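Local coordinates for DUF1491 domain-containing protein (Caulobacter crescentus, PDB 4GOQ) that is of unknown function but belongs to the DUF1491 family and folds as a mixed beta-sheet packed with helices, at residues I8-A11 and A12-R16. Residues are numbered along the deposited sequence; the frame is centred on the assembly and turned at random.
Sequences IWVA and ALIRR
Trp9 and Leu13, one helical turn apart, both set CG trans to the backbone N (chi1 -178° and 172°), which lays the indole and the isobutyl group side by side, pointing the same way. The six-membered ring then meets one branch of the leucine: Leu13 CD2 approaches Trp9 CH2 and CZ3 obliquely, 3.7 Å from each, while Leu13 CB sits 4.3 Å above the ring plane, offset toward its rim. One residue on, Val10 and Ile14 meet differently. Ile14 turns CG1 back beside its own N (chi1 -62°), which rests CG1 3.3 Å from Val10 O, the same oxygen that takes the N-H of Ile14. Its CD1 comes within 3.8 Å of Val10 CG1, the two side chains crossing at a slant.

The backbone supplies the i to i+4 hydrogen bonds of helix 6-19, among which the bond from Ile14 N to Val10 O, at 2.9 Å, is nearly straight. Trp9 O takes Leu13 N at 3.0 Å and also a hydrogen bond from a water, which in turn accepts one from Arg16 NH2 at 2.9 Å. Outside the pair, Trp9 NE1 is hydrogen-bonded to Glu106, Arg16 NE to the carbonyl of Phe103, and Val10 and Leu13 rest on strand 91-97.

An alanine in place of Ile14 would remove CG1, CG2 and CD1 and is likely to leave Val10 CG1 without its partner one turn along and Val26 less well covered. Apolar carbons of Val10, Leu13 and Ile14 thus pack against the sheet, while Trp9 O binds both an amide and a water held by Arg16.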
loop_
_atom_site.group_PDB
_atom_site.type_symbol
_atom_site.label_atom_id
_atom_site.label_comp_id
_atom_site.label_asym_id
_atom_site.label_seq_id
_atom_site.Cartn_x
_atom_site.Cartn_y
_atom_site.Cartn_z
ATOM N N ILE A 8 6.988 -12.056 -1.450
ATOM C CA ILE A 8 7.209 -12.525 -0.061
ATOM C C ILE A 8 6.734 -11.429 0.921
ATOM O O ILE A 8 6.051 -11.703 1.911
ATOM C CB ILE A 8 8.700 -12.910 0.133
ATOM C CG1 ILE A 8 9.043 -14.168 -0.731
ATOM C CG2 ILE A 8 9.027 -13.204 1.624
ATOM C CD1 ILE A 8 10.546 -14.536 -0.783
ATOM N N TRP A 9 7.141 -10.212 0.658
ATOM C CA TRP A 9 6.787 -9.052 1.474
ATOM C C TRP A 9 5.251 -8.829 1.449
ATOM O O TRP A 9 4.637 -8.527 2.482
ATOM C CB TRP A 9 7.561 -7.825 0.942
ATOM C CG TRP A 9 7.298 -6.568 1.737
ATOM C CD1 TRP A 9 8.034 -6.092 2.794
ATOM C CD2 TRP A 9 6.164 -5.699 1.608
ATOM N NE1 TRP A 9 7.439 -4.950 3.305
ATOM C CE2 TRP A 9 6.282 -4.698 2.601
ATOM C CE3 TRP A 9 5.054 -5.660 0.728
ATOM C CZ2 TRP A 9 5.327 -3.681 2.755
ATOM C CZ3 TRP A 9 4.095 -4.669 0.896
ATOM C CH2 TRP A 9 4.254 -3.669 1.871
ATOM N N VAL A 10 4.632 -8.968 0.271
ATOM C CA VAL A 10 3.180 -8.799 0.138
ATOM C C VAL A 10 2.449 -9.904 0.935
ATOM O O VAL A 10 1.496 -9.587 1.655
ATOM C CB VAL A 10 2.716 -8.708 -1.347
ATOM C CG1 VAL A 10 1.185 -8.678 -1.453
ATOM C CG2 VAL A 10 3.316 -7.466 -2.034
ATOM N N ALA A 11 2.937 -11.165 0.874
ATOM C CA ALA A 11 2.350 -12.284 1.634
ATOM C C ALA A 11 2.380 -11.985 3.138
ATOM O O ALA A 11 1.403 -12.263 3.843
ATOM C CB ALA A 11 3.081 -13.597 1.325
ATOM N N ALA A 12 3.485 -11.402 3.631
ATOM C CA ALA A 12 3.590 -11.060 5.049
ATOM C C ALA A 12 2.577 -9.956 5.412
ATOM O O ALA A 12 1.969 -10.000 6.479
ATOM C CB ALA A 12 5.007 -10.591 5.375
ATOM N N LEU A 13 2.433 -8.944 4.546
ATOM C CA LEU A 13 1.495 -7.838 4.809
ATOM C C LEU A 13 0.036 -8.359 4.877
ATOM O O LEU A 13 -0.689 -8.059 5.844
ATOM C CB LEU A 13 1.638 -6.753 3.737
ATOM C CG LEU A 13 0.576 -5.600 3.772
ATOM C CD1 LEU A 13 0.739 -4.729 5.049
ATOM C CD2 LEU A 13 0.765 -4.691 2.572
ATOM N N ILE A 14 -0.362 -9.174 3.879
ATOM C CA ILE A 14 -1.713 -9.778 3.809
ATOM C C ILE A 14 -1.955 -10.598 5.030
ATOM O O ILE A 14 -2.984 -10.436 5.685
ATOM C CB ILE A 14 -1.924 -10.642 2.524
ATOM C CG1 ILE A 14 -1.795 -9.814 1.254
ATOM C CG2 ILE A 14 -3.254 -11.426 2.565
ATOM C CD1 ILE A 14 -1.642 -10.728 0.008
ATOM N N ARG A 15 -0.999 -11.467 5.373
ATOM C CA ARG A 15 -1.101 -12.341 6.527
ATOM C C ARG A 15 -1.303 -11.548 7.811
ATOM O O ARG A 15 -2.212 -11.858 8.579
ATOM C CB ARG A 15 0.159 -13.218 6.624
ATOM C CG ARG A 15 0.347 -13.880 7.954
ATOM C CD ARG A 15 1.513 -14.833 7.806
ATOM N NE ARG A 15 2.029 -15.270 9.095
ATOM C CZ ARG A 15 1.493 -16.238 9.827
ATOM N NH1 ARG A 15 0.376 -16.842 9.429
ATOM N NH2 ARG A 15 2.042 -16.581 10.981
ATOM N N ARG A 16 -0.464 -10.525 8.041
ATOM C CA ARG A 16 -0.554 -9.654 9.207
ATOM C C ARG A 16 -1.915 -8.932 9.280
ATOM O O ARG A 16 -2.508 -8.840 10.351
ATOM C CB ARG A 16 0.601 -8.624 9.136
ATOM C CG ARG A 16 0.918 -7.890 10.409
ATOM C CD ARG A 16 2.326 -7.291 10.404
ATOM N NE ARG A 16 2.629 -6.523 9.187
ATOM C CZ ARG A 16 3.516 -6.884 8.259
ATOM N NH1 ARG A 16 4.216 -8.009 8.397
ATOM N NH2 ARG A 16 3.724 -6.112 7.193
HETATM O O HOH W 1 5.241 -6.753 4.793
#